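Local coordinates for CELL division protein FTSZ homolog 1 (Methanocaldococcus jannaschii, PDB 2VAP) that binds GTP, probably hydrolyses it, and, as a tubulin homologue, probably polymerises into the contractile ring formed at the future cell division site, at residues L160-E165 and M202-A207; E193-I198 and F208-E213; P273-D278 and V333-T338. One frame throughout, in Å; residues are numbered along the deposited sequence.

In the fold
From the N terminus, the chain lays down five of the six strands of the GTPase domain's parallel sheet before the first contact opens, in the loop after strand 153-160. Interaction 1 joins that loop to the start of helix 204-227, closing a loop that includes helix 167-181 and the edge strand 186-191. Interaction 2 opens within this span, at 193-198, and closes on the next turns of helix 204-227, so the two cross; their centres lie about 8 Å apart and both touch GDP. Interaction 3 follows in series, joining the loop after helix 261-270 to strand 331-338 of the C-terminal sheet. Its segment 273-278 packs against 193-198, linking the two domains.

Interaction 1 (L160-E165 and M202-A207); sequences LPFVME and MPLKLA. With GDP (guanosine-5'-diphosphate), chain B.
The CA atoms of M164 and L204 lie 8.5 Å apart where a loop ending in a short 3-10 turn faces the first turn of helix 204-227, and no hydrogen bond spans the gap. L204 slides alongside two side chains that run in the opposite direction. Its CD1 meets F162 CD2 at 3.6 Å, obliquely to the ring, and both its methyls, CD1 and CD2, lie 3.7 Å from M164 SD. M164 has CG between its backbone N and carbonyl carbon (chi1 75°), and an extended chi2 then carries SD alongside the leucine. One turn farther into the helix, A207 CB reaches F162 CZ at 3.8 Å. The phenyl ring also meets the rings of F196 and F208, so it is part of an aromatic cluster. The loop's polar work falls to E165: its OE1 accepts a 2.7 Å hydrogen bond from O3' of GDP, and its OE2 one of 2.6 Å from O2'. OE2 is gripped a second time by F162 N, 3.0 Å away and 38° out of the carboxylate plane, a bond that helps to fix the rotation of the carboxylate. P161 CA lies 3.5 Å from the same O2'. This is the ribose-binding loop of the tubulin/FtsZ nucleotide site, packed against the start of the central helix that joins the two domains of the fold.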
loop_
_atom_site.group_PDB
_atom_site.type_symbol
_atom_site.label_atom_id
_atom_site.label_comp_id
_atom_site.label_asym_id
_atom_site.label_seq_id
_atom_site.Cartn_x
_atom_site.Cartn_y
_atom_site.Cartn_z
ATOM N N LEU A 160 11.356 -0.951 2.549
ATOM C CA LEU A 160 12.622 -1.075 3.259
ATOM C C LEU A 160 13.713 -0.480 2.370
ATOM O O LEU A 160 13.624 -0.578 1.147
ATOM C CB LEU A 160 12.925 -2.540 3.585
ATOM C CG LEU A 160 12.005 -3.260 4.579
ATOM C CD1 LEU A 160 12.364 -4.733 4.644
ATOM C CD2 LEU A 160 12.058 -2.632 5.970
ATOM N N PRO A 161 14.740 0.145 2.978
ATOM C CA PRO A 161 15.758 0.869 2.209
ATOM C C PRO A 161 16.644 -0.024 1.334
ATOM O O PRO A 161 16.710 -1.237 1.546
ATOM C CB PRO A 161 16.603 1.541 3.298
ATOM C CG PRO A 161 16.416 0.698 4.498
ATOM C CD PRO A 161 15.002 0.213 4.427
ATOM N N PHE A 162 17.305 0.591 0.354
ATOM C CA PHE A 162 18.328 -0.078 -0.446
ATOM C C PHE A 162 19.530 -0.395 0.438
ATOM O O PHE A 162 19.808 0.332 1.394
ATOM C CB PHE A 162 18.789 0.819 -1.598
ATOM C CG PHE A 162 17.710 1.154 -2.594
ATOM C CD1 PHE A 162 17.414 0.285 -3.639
ATOM C CD2 PHE A 162 17.013 2.354 -2.503
ATOM C CE1 PHE A 162 16.430 0.602 -4.576
ATOM C CE2 PHE A 162 16.025 2.677 -3.434
ATOM C CZ PHE A 162 15.733 1.798 -4.471
ATOM N N VAL A 163 20.249 -1.467 0.109
ATOM C CA VAL A 163 21.441 -1.858 0.869
ATOM C C VAL A 163 22.499 -0.745 0.889
ATOM O O VAL A 163 23.153 -0.527 1.912
ATOM C CB VAL A 163 22.041 -3.199 0.355
ATOM C CG1 VAL A 163 23.429 -3.446 0.939
ATOM C CG2 VAL A 163 21.116 -4.359 0.703
ATOM N N MET A 164 22.641 -0.028 -0.225
ATOM C CA MET A 164 23.651 1.030 -0.335
ATOM C C MET A 164 23.384 2.238 0.575
ATOM O O MET A 164 24.241 3.113 0.722
ATOM C CB MET A 164 23.852 1.464 -1.794
ATOM C CG MET A 164 22.751 2.336 -2.378
ATOM S SD MET A 164 23.241 3.070 -3.953
ATOM C CE MET A 164 23.105 1.662 -5.046
ATOM N N GLU A 165 22.199 2.275 1.185
ATOM C CA GLU A 165 21.853 3.326 2.145
ATOM C C GLU A 165 22.535 3.122 3.499
ATOM O O GLU A 165 22.623 4.055 4.300
ATOM C CB GLU A 165 20.337 3.428 2.324
ATOM C CG GLU A 165 19.584 3.837 1.068
ATOM C CD GLU A 165 18.133 4.161 1.348
ATOM O OE1 GLU A 165 17.879 5.028 2.211
ATOM O OE2 GLU A 165 17.250 3.552 0.706
ATOM N N MET A 202 20.941 0.938 -11.733
ATOM C CA MET A 202 20.297 2.245 -11.829
ATOM C C MET A 202 20.941 3.179 -10.801
ATOM O O MET A 202 21.238 2.746 -9.686
ATOM C CB MET A 202 18.795 2.097 -11.551
ATOM C CG MET A 202 17.979 3.386 -11.595
ATOM S SD MET A 202 17.576 3.931 -13.264
ATOM C CE MET A 202 16.100 2.976 -13.601
ATOM N N PRO A 203 21.178 4.457 -11.172
ATOM C CA PRO A 203 21.658 5.422 -10.184
ATOM C C PRO A 203 20.644 5.555 -9.056
ATOM O O PRO A 203 19.436 5.530 -9.312
ATOM C CB PRO A 203 21.739 6.732 -10.974
ATOM C CG PRO A 203 21.841 6.319 -12.389
ATOM C CD PRO A 203 21.021 5.073 -12.502
ATOM N N LEU A 204 21.134 5.683 -7.824
ATOM C CA LEU A 204 20.270 5.688 -6.642
ATOM C C LEU A 204 19.146 6.723 -6.724
ATOM O O LEU A 204 17.999 6.416 -6.393
ATOM C CB LEU A 204 21.091 5.875 -5.360
ATOM C CG LEU A 204 20.360 5.749 -4.016
ATOM C CD1 LEU A 204 19.733 4.368 -3.834
ATOM C CD2 LEU A 204 21.297 6.065 -2.861
ATOM N N LYS A 205 19.477 7.932 -7.174
ATOM C CA LYS A 205 18.489 9.011 -7.295
ATOM C C LYS A 205 17.351 8.671 -8.262
ATOM O O LYS A 205 16.213 9.098 -8.060
ATOM C CB LYS A 205 19.156 10.344 -7.669
ATOM C CG LYS A 205 19.863 10.372 -9.021
ATOM C CD LYS A 205 20.430 11.752 -9.309
ATOM C CE LYS A 205 21.042 11.823 -10.698
ATOM N NZ LYS A 205 21.600 13.173 -10.986
ATOM N N LEU A 206 17.663 7.895 -9.298
ATOM C CA LEU A 206 16.661 7.450 -10.265
ATOM C C LEU A 206 15.958 6.172 -9.805
ATOM O O LEU A 206 14.811 5.918 -10.181
ATOM C CB LEU A 206 17.284 7.263 -11.653
ATOM C CG LEU A 206 17.906 8.495 -12.327
ATOM C CD1 LEU A 206 18.669 8.093 -13.580
ATOM C CD2 LEU A 206 16.859 9.559 -12.655
ATOM N N ALA A 207 16.650 5.377 -8.988
ATOM C CA ALA A 207 16.060 4.187 -8.372
ATOM C C ALA A 207 14.944 4.561 -7.394
ATOM O O ALA A 207 13.986 3.805 -7.223
ATOM C CB ALA A 207 17.130 3.356 -7.676
HETATM P PB GDP B . 12.052 10.712 6.789
HETATM O O1B GDP B . 12.872 11.055 8.009
HETATM O O2B GDP B . 11.466 11.975 6.204
HETATM O O3B GDP B . 10.946 9.765 7.184
HETATM O O3A GDP B . 13.033 10.005 5.727
HETATM P PA GDP B . 12.705 9.857 4.156
HETATM O O1A GDP B . 11.232 9.657 3.901
HETATM O O2A GDP B . 13.250 11.028 3.373
HETATM O "O5'" GDP B . 13.520 8.528 3.769
HETATM C "C5'" GDP B . 13.253 7.303 4.443
HETATM C "C4'" GDP B . 13.477 6.144 3.485
HETATM O "O4'" GDP B . 12.642 6.294 2.333
HETATM C "C3'" GDP B . 14.908 6.107 2.975
HETATM O "O3'" GDP B . 15.727 5.250 3.777
HETATM C "C2'" GDP B . 14.779 5.626 1.543
HETATM O "O2'" GDP B . 14.879 4.201 1.483
HETATM C "C1'" GDP B . 13.373 6.027 1.133
HETATM N N9 GDP B . 13.367 7.232 0.259
HETATM C C8 GDP B . 14.111 8.352 0.383
HETATM N N7 GDP B . 13.826 9.245 -0.603
HETATM C C5 GDP B . 12.874 8.694 -1.380
HETATM C C6 GDP B . 12.111 9.084 -2.593
HETATM O O6 GDP B . 12.302 10.190 -3.144
HETATM N N1 GDP B . 11.210 8.214 -3.081
HETATM C C2 GDP B . 10.980 7.014 -2.508
HETATM N N2 GDP B . 10.056 6.185 -3.053
HETATM N N3 GDP B . 11.642 6.595 -1.400
HETATM C C4 GDP B . 12.578 7.373 -0.805
#

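Interaction 2 (E193-I198 and F208-E213); sequences EKLFEI and FKVADE. With GDP (guanosine-5'-diphosphate), chain B.
L195 reaches across to helix 204-227 with both methyls: CD1 rests on A211 CB at 3.8 Å, and CD2 approaches V210 CG1 more loosely, at 4.3 Å. Its CG stands anti to the carbonyl carbon (chi1 -63°), which directs the branch at the helix. A211 CB has a second neighbour, N2 of GDP, at 3.5 Å, and thus sits between the leucine and the guanine. The helix is the central one of the tubulin/FtsZ fold, and the turn formed by F208, A211 and D212 is its guanine-binding surface. There D212 OD1 alone accepts two hydrogen bonds, from N1 and from N2 of the base, each 2.7 Å long, a pairing that suits guanine. F208 lays one ring face against the purine, with N7 of GDP 4.0 Å above the ring plane and over its centre. Farther out, L195 also touches V214, one turn farther along the same helix, and L274 of the C-terminal domain, and E213 forms a salt bridge with R55. At the start of the short, weakly bonded helix that carries L195, K194 NZ forms a 2.7 Å salt bridge with E197 OE2, entering 49° out of the carboxylate plane.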
loop_
_atom_site.group_PDB
_atom_site.type_symbol
_atom_site.label_atom_id
_atom_site.label_comp_id
_atom_site.label_asym_id
_atom_site.label_seq_id
_atom_site.Cartn_x
_atom_site.Cartn_y
_atom_site.Cartn_z
ATOM N N GLU A 193 15.543 -2.948 -2.260
ATOM C CA GLU A 193 16.720 -3.639 -2.794
ATOM C C GLU A 193 16.376 -4.536 -3.989
ATOM O O GLU A 193 17.161 -4.644 -4.934
ATOM C CB GLU A 193 17.432 -4.437 -1.694
ATOM C CG GLU A 193 18.745 -5.109 -2.123
ATOM C CD GLU A 193 19.845 -4.127 -2.527
ATOM O OE1 GLU A 193 19.705 -2.906 -2.286
ATOM O OE2 GLU A 193 20.866 -4.584 -3.084
ATOM N N LYS A 194 15.196 -5.151 -3.952
ATOM C CA LYS A 194 14.752 -6.039 -5.031
ATOM C C LYS A 194 14.413 -5.298 -6.331
ATOM O O LYS A 194 14.313 -5.920 -7.391
ATOM C CB LYS A 194 13.574 -6.914 -4.580
ATOM C CG LYS A 194 13.866 -7.817 -3.374
ATOM C CD LYS A 194 15.064 -8.748 -3.586
ATOM C CE LYS A 194 14.705 -9.963 -4.425
ATOM N NZ LYS A 194 15.771 -11.002 -4.383
ATOM N N LEU A 195 14.250 -3.977 -6.249
ATOM C CA LEU A 195 14.048 -3.151 -7.442
ATOM C C LEU A 195 15.273 -3.189 -8.354
ATOM O O LEU A 195 15.158 -3.008 -9.567
ATOM C CB LEU A 195 13.720 -1.703 -7.066
ATOM C CG LEU A 195 12.428 -1.438 -6.289
ATOM C CD1 LEU A 195 12.417 -0.014 -5.768
ATOM C CD2 LEU A 195 11.200 -1.710 -7.146
ATOM N N PHE A 196 16.438 -3.439 -7.759
ATOM C CA PHE A 196 17.686 -3.553 -8.513
ATOM C C PHE A 196 17.785 -4.851 -9.324
ATOM O O PHE A 196 18.718 -5.025 -10.110
ATOM C CB PHE A 196 18.898 -3.392 -7.591
ATOM C CG PHE A 196 19.238 -1.957 -7.266
ATOM C CD1 PHE A 196 19.192 -0.971 -8.251
ATOM C CD2 PHE A 196 19.633 -1.600 -5.981
ATOM C CE1 PHE A 196 19.515 0.354 -7.955
ATOM C CE2 PHE A 196 19.964 -0.279 -5.677
ATOM C CZ PHE A 196 19.900 0.698 -6.665
ATOM N N GLU A 197 16.830 -5.758 -9.128
ATOM C CA GLU A 197 16.701 -6.930 -9.993
ATOM C C GLU A 197 15.867 -6.583 -11.225
ATOM O O GLU A 197 16.021 -7.196 -12.283
ATOM C CB GLU A 197 16.092 -8.117 -9.240
ATOM C CG GLU A 197 17.046 -8.773 -8.245
ATOM C CD GLU A 197 16.518 -10.079 -7.667
ATOM O OE1 GLU A 197 15.498 -10.603 -8.164
ATOM O OE2 GLU A 197 17.137 -10.588 -6.708
ATOM N N ILE A 198 14.991 -5.590 -11.077
ATOM C CA ILE A 198 14.173 -5.090 -12.182
ATOM C C ILE A 198 14.965 -4.079 -13.014
ATOM O O ILE A 198 14.974 -4.152 -14.246
ATOM C CB ILE A 198 12.841 -4.462 -11.682
ATOM C CG1 ILE A 198 12.068 -5.462 -10.813
ATOM C CG2 ILE A 198 11.983 -3.998 -12.863
ATOM C CD1 ILE A 198 10.939 -4.849 -9.993
ATOM N N PHE A 208 15.074 5.729 -6.763
ATOM C CA PHE A 208 14.021 6.266 -5.898
ATOM C C PHE A 208 12.761 6.631 -6.686
ATOM O O PHE A 208 11.649 6.530 -6.165
ATOM C CB PHE A 208 14.514 7.486 -5.112
ATOM C CG PHE A 208 15.399 7.143 -3.942
ATOM C CD1 PHE A 208 15.006 6.195 -3.002
ATOM C CD2 PHE A 208 16.616 7.794 -3.765
ATOM C CE1 PHE A 208 15.820 5.884 -1.916
ATOM C CE2 PHE A 208 17.437 7.493 -2.680
ATOM C CZ PHE A 208 17.038 6.535 -1.755
ATOM N N LYS A 209 12.945 7.055 -7.937
ATOM C CA LYS A 209 11.823 7.361 -8.831
ATOM C C LYS A 209 11.072 6.095 -9.247
ATOM O O LYS A 209 9.855 6.125 -9.442
ATOM C CB LYS A 209 12.300 8.133 -10.066
ATOM C CG LYS A 209 12.731 9.566 -9.779
ATOM C CD LYS A 209 13.217 10.261 -11.042
ATOM C CE LYS A 209 13.667 11.689 -10.761
ATOM N NZ LYS A 209 12.529 12.594 -10.429
ATOM N N VAL A 210 11.805 4.991 -9.385
ATOM C CA VAL A 210 11.203 3.678 -9.627
ATOM C C VAL A 210 10.435 3.238 -8.378
ATOM O O VAL A 210 9.316 2.727 -8.476
ATOM C CB VAL A 210 12.267 2.618 -10.031
ATOM C CG1 VAL A 210 11.636 1.238 -10.192
ATOM C CG2 VAL A 210 12.966 3.029 -11.323
ATOM N N ALA A 211 11.039 3.461 -7.210
ATOM C CA ALA A 211 10.400 3.177 -5.924
ATOM C C ALA A 211 9.103 3.969 -5.753
ATOM O O ALA A 211 8.132 3.463 -5.184
ATOM C CB ALA A 211 11.359 3.461 -4.775
ATOM N N ASP A 212 9.098 5.206 -6.254
ATOM C CA ASP A 212 7.899 6.046 -6.273
ATOM C C ASP A 212 6.762 5.372 -7.032
ATOM O O ASP A 212 5.646 5.264 -6.522
ATOM C CB ASP A 212 8.193 7.404 -6.917
ATOM C CG ASP A 212 9.060 8.296 -6.051
ATOM O OD1 ASP A 212 9.147 8.060 -4.829
ATOM O OD2 ASP A 212 9.649 9.250 -6.601
ATOM N N GLU A 213 7.063 4.919 -8.250
ATOM C CA GLU A 213 6.077 4.287 -9.127
ATOM C C GLU A 213 5.495 3.015 -8.518
ATOM O O GLU A 213 4.294 2.762 -8.629
ATOM C CB GLU A 213 6.690 3.976 -10.499
ATOM C CG GLU A 213 7.125 5.202 -11.301
ATOM C CD GLU A 213 5.968 6.111 -11.696
ATOM O OE1 GLU A 213 6.150 7.346 -11.655
ATOM O OE2 GLU A 213 4.883 5.597 -12.047
HETATM P PB GDP B . 12.052 10.712 6.789
HETATM O O1B GDP B . 12.872 11.055 8.009
HETATM O O2B GDP B . 11.466 11.975 6.204
HETATM O O3B GDP B . 10.946 9.765 7.184
HETATM O O3A GDP B . 13.033 10.005 5.727
HETATM P PA GDP B . 12.705 9.857 4.156
HETATM O O1A GDP B . 11.232 9.657 3.901
HETATM O O2A GDP B . 13.250 11.028 3.373
HETATM O "O5'" GDP B . 13.520 8.528 3.769
HETATM C "C5'" GDP B . 13.253 7.303 4.443
HETATM C "C4'" GDP B . 13.477 6.144 3.485
HETATM O "O4'" GDP B . 12.642 6.294 2.333
HETATM C "C3'" GDP B . 14.908 6.107 2.975
HETATM O "O3'" GDP B . 15.727 5.250 3.777
HETATM C "C2'" GDP B . 14.779 5.626 1.543
HETATM O "O2'" GDP B . 14.879 4.201 1.483
HETATM C "C1'" GDP B . 13.373 6.027 1.133
HETATM N N9 GDP B . 13.367 7.232 0.259
HETATM C C8 GDP B . 14.111 8.352 0.383
HETATM N N7 GDP B . 13.826 9.245 -0.603
HETATM C C5 GDP B . 12.874 8.694 -1.380
HETATM C C6 GDP B . 12.111 9.084 -2.593
HETATM O O6 GDP B . 12.302 10.190 -3.144
HETATM N N1 GDP B . 11.210 8.214 -3.081
HETATM C C2 GDP B . 10.980 7.014 -2.508
HETATM N N2 GDP B . 10.056 6.185 -3.053
HETATM N N3 GDP B . 11.642 6.595 -1.400
HETATM C C4 GDP B . 12.578 7.373 -0.805
#

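Interaction 3 (P273-D278 and V333-T338); sequences PLLDVD and VLLVIT
L275 packs against L335 and I337 of strand 331-338, an inner strand of the four-stranded mixed sheet that forms the core of the FtsZ C-terminal domain. The loop and strand backbones stay well apart, with the CA atoms of L275 and I337 8.1 Å from each other, and no hydrogen bond passes between them. From CA, the bond to CB of L275 points toward the strand. A chi1 of -79° then swings CG to the side of the backbone N, and the side chain divides over two partners. One branch, CD1, meets L335 CD2 at 4.0 Å; the other, CD2, settles on I337 CG1 at 3.8 Å. The leucine crosses both strand side chains at about a right angle, its two methyls meeting a methyl of L335 and the CG1 methylene of I337. L335 and I337, two residues apart, offer their side chains to this one leucine, whereas V336 between them points away and touches I251 of strand 249-256. L335 also touches I287 and I337 touches A285, both of strand 284-291, making this plain apolar core away from the nucleotide. Successive inverse gamma turns centred on L275 and D276 shape the loop, and D276 forms a salt bridge with R353. In the first turn, D276 N makes a weak 2.9 Å hydrogen bond to L274 O.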
loop_
_atom_site.group_PDB
_atom_site.type_symbol
_atom_site.label_atom_id
_atom_site.label_comp_id
_atom_site.label_asym_id
_atom_site.label_seq_id
_atom_site.Cartn_x
_atom_site.Cartn_y
_atom_site.Cartn_z
ATOM N N PRO A 273 10.463 -9.957 -8.474
ATOM C CA PRO A 273 11.483 -9.876 -7.425
ATOM C C PRO A 273 10.940 -9.300 -6.115
ATOM O O PRO A 273 11.475 -9.598 -5.046
ATOM C CB PRO A 273 12.528 -8.928 -8.025
ATOM C CG PRO A 273 12.336 -9.039 -9.494
ATOM C CD PRO A 273 10.860 -9.202 -9.676
ATOM N N LEU A 274 9.883 -8.493 -6.206
ATOM C CA LEU A 274 9.263 -7.880 -5.028
ATOM C C LEU A 274 8.553 -8.894 -4.127
ATOM O O LEU A 274 8.359 -8.639 -2.935
ATOM C CB LEU A 274 8.308 -6.753 -5.442
ATOM C CG LEU A 274 8.920 -5.562 -6.190
ATOM C CD1 LEU A 274 7.828 -4.635 -6.702
ATOM C CD2 LEU A 274 9.918 -4.798 -5.322
ATOM N N LEU A 275 8.163 -10.036 -4.695
ATOM C CA LEU A 275 7.655 -11.153 -3.901
ATOM C C LEU A 275 8.831 -11.926 -3.304
ATOM O O LEU A 275 9.117 -13.060 -3.702
ATOM C CB LEU A 275 6.762 -12.075 -4.743
ATOM C CG LEU A 275 5.313 -11.661 -5.018
ATOM C CD1 LEU A 275 4.660 -12.642 -5.980
ATOM C CD2 LEU A 275 4.499 -11.554 -3.727
ATOM N N ASP A 276 9.503 -11.293 -2.345
ATOM C CA ASP A 276 10.723 -11.826 -1.742
ATOM C C ASP A 276 10.397 -12.829 -0.631
ATOM O O ASP A 276 10.779 -12.646 0.529
ATOM C CB ASP A 276 11.591 -10.672 -1.216
ATOM C CG ASP A 276 13.037 -11.082 -0.964
ATOM O OD1 ASP A 276 13.762 -10.300 -0.315
ATOM O OD2 ASP A 276 13.453 -12.173 -1.410
ATOM N N VAL A 277 9.688 -13.892 -1.011
ATOM C CA VAL A 277 9.228 -14.929 -0.088
ATOM C C VAL A 277 8.808 -16.176 -0.874
ATOM O O VAL A 277 8.479 -16.088 -2.060
ATOM C CB VAL A 277 8.043 -14.422 0.805
ATOM C CG1 VAL A 277 6.788 -14.150 -0.029
ATOM C CG2 VAL A 277 7.745 -15.395 1.945
ATOM N N ASP A 278 8.841 -17.332 -0.212
ATOM C CA ASP A 278 8.239 -18.545 -0.748
ATOM C C ASP A 278 6.719 -18.371 -0.695
ATOM O O ASP A 278 6.121 -18.353 0.385
ATOM C CB ASP A 278 8.681 -19.770 0.064
ATOM C CG ASP A 278 8.228 -21.091 -0.553
ATOM O OD1 ASP A 278 7.736 -21.099 -1.704
ATOM O OD2 ASP A 278 8.371 -22.132 0.121
ATOM N N VAL A 333 -1.060 -6.384 -13.832
ATOM C CA VAL A 333 -1.550 -7.195 -12.720
ATOM C C VAL A 333 -0.830 -6.821 -11.426
ATOM O O VAL A 333 0.400 -6.887 -11.349
ATOM C CB VAL A 333 -1.401 -8.717 -13.004
ATOM C CG1 VAL A 333 -1.737 -9.545 -11.764
ATOM C CG2 VAL A 333 -2.290 -9.134 -14.168
ATOM N N LEU A 334 -1.606 -6.409 -10.427
ATOM C CA LEU A 334 -1.093 -6.225 -9.074
ATOM C C LEU A 334 -1.522 -7.402 -8.210
ATOM O O LEU A 334 -2.714 -7.698 -8.084
ATOM C CB LEU A 334 -1.574 -4.906 -8.457
ATOM C CG LEU A 334 -1.260 -4.701 -6.965
ATOM C CD1 LEU A 334 0.238 -4.510 -6.715
ATOM C CD2 LEU A 334 -2.050 -3.533 -6.393
ATOM N N LEU A 335 -0.534 -8.071 -7.625
ATOM C CA LEU A 335 -0.773 -9.188 -6.729
ATOM C C LEU A 335 -0.270 -8.832 -5.335
ATOM O O LEU A 335 0.884 -8.434 -5.171
ATOM C CB LEU A 335 -0.065 -10.442 -7.256
ATOM C CG LEU A 335 -0.190 -11.762 -6.490
ATOM C CD1 LEU A 335 -1.616 -12.296 -6.522
ATOM C CD2 LEU A 335 0.776 -12.787 -7.060
ATOM N N VAL A 336 -1.146 -8.954 -4.341
ATOM C CA VAL A 336 -0.767 -8.752 -2.946
ATOM C C VAL A 336 -1.000 -10.056 -2.191
ATOM O O VAL A 336 -2.141 -10.473 -1.985
ATOM C CB VAL A 336 -1.542 -7.581 -2.283
ATOM C CG1 VAL A 336 -1.112 -7.404 -0.829
ATOM C CG2 VAL A 336 -1.331 -6.285 -3.056
ATOM N N ILE A 337 0.098 -10.693 -1.796
ATOM C CA ILE A 337 0.074 -11.996 -1.141
ATOM C C ILE A 337 0.171 -11.817 0.373
ATOM O O ILE A 337 1.099 -11.173 0.861
ATOM C CB ILE A 337 1.239 -12.885 -1.665
ATOM C CG1 ILE A 337 1.080 -13.179 -3.167
ATOM C CG2 ILE A 337 1.376 -14.162 -0.855
ATOM C CD1 ILE A 337 -0.106 -14.060 -3.535
ATOM N N THR A 338 -0.780 -12.393 1.109
ATOM C CA THR A 338 -0.866 -12.192 2.561
ATOM C C THR A 338 -0.565 -13.456 3.371
ATOM O O THR A 338 -0.607 -14.571 2.845
ATOM C CB THR A 338 -2.253 -11.641 2.985
ATOM O OG1 THR A 338 -3.269 -12.610 2.694
ATOM C CG2 THR A 338 -2.572 -10.335 2.262
#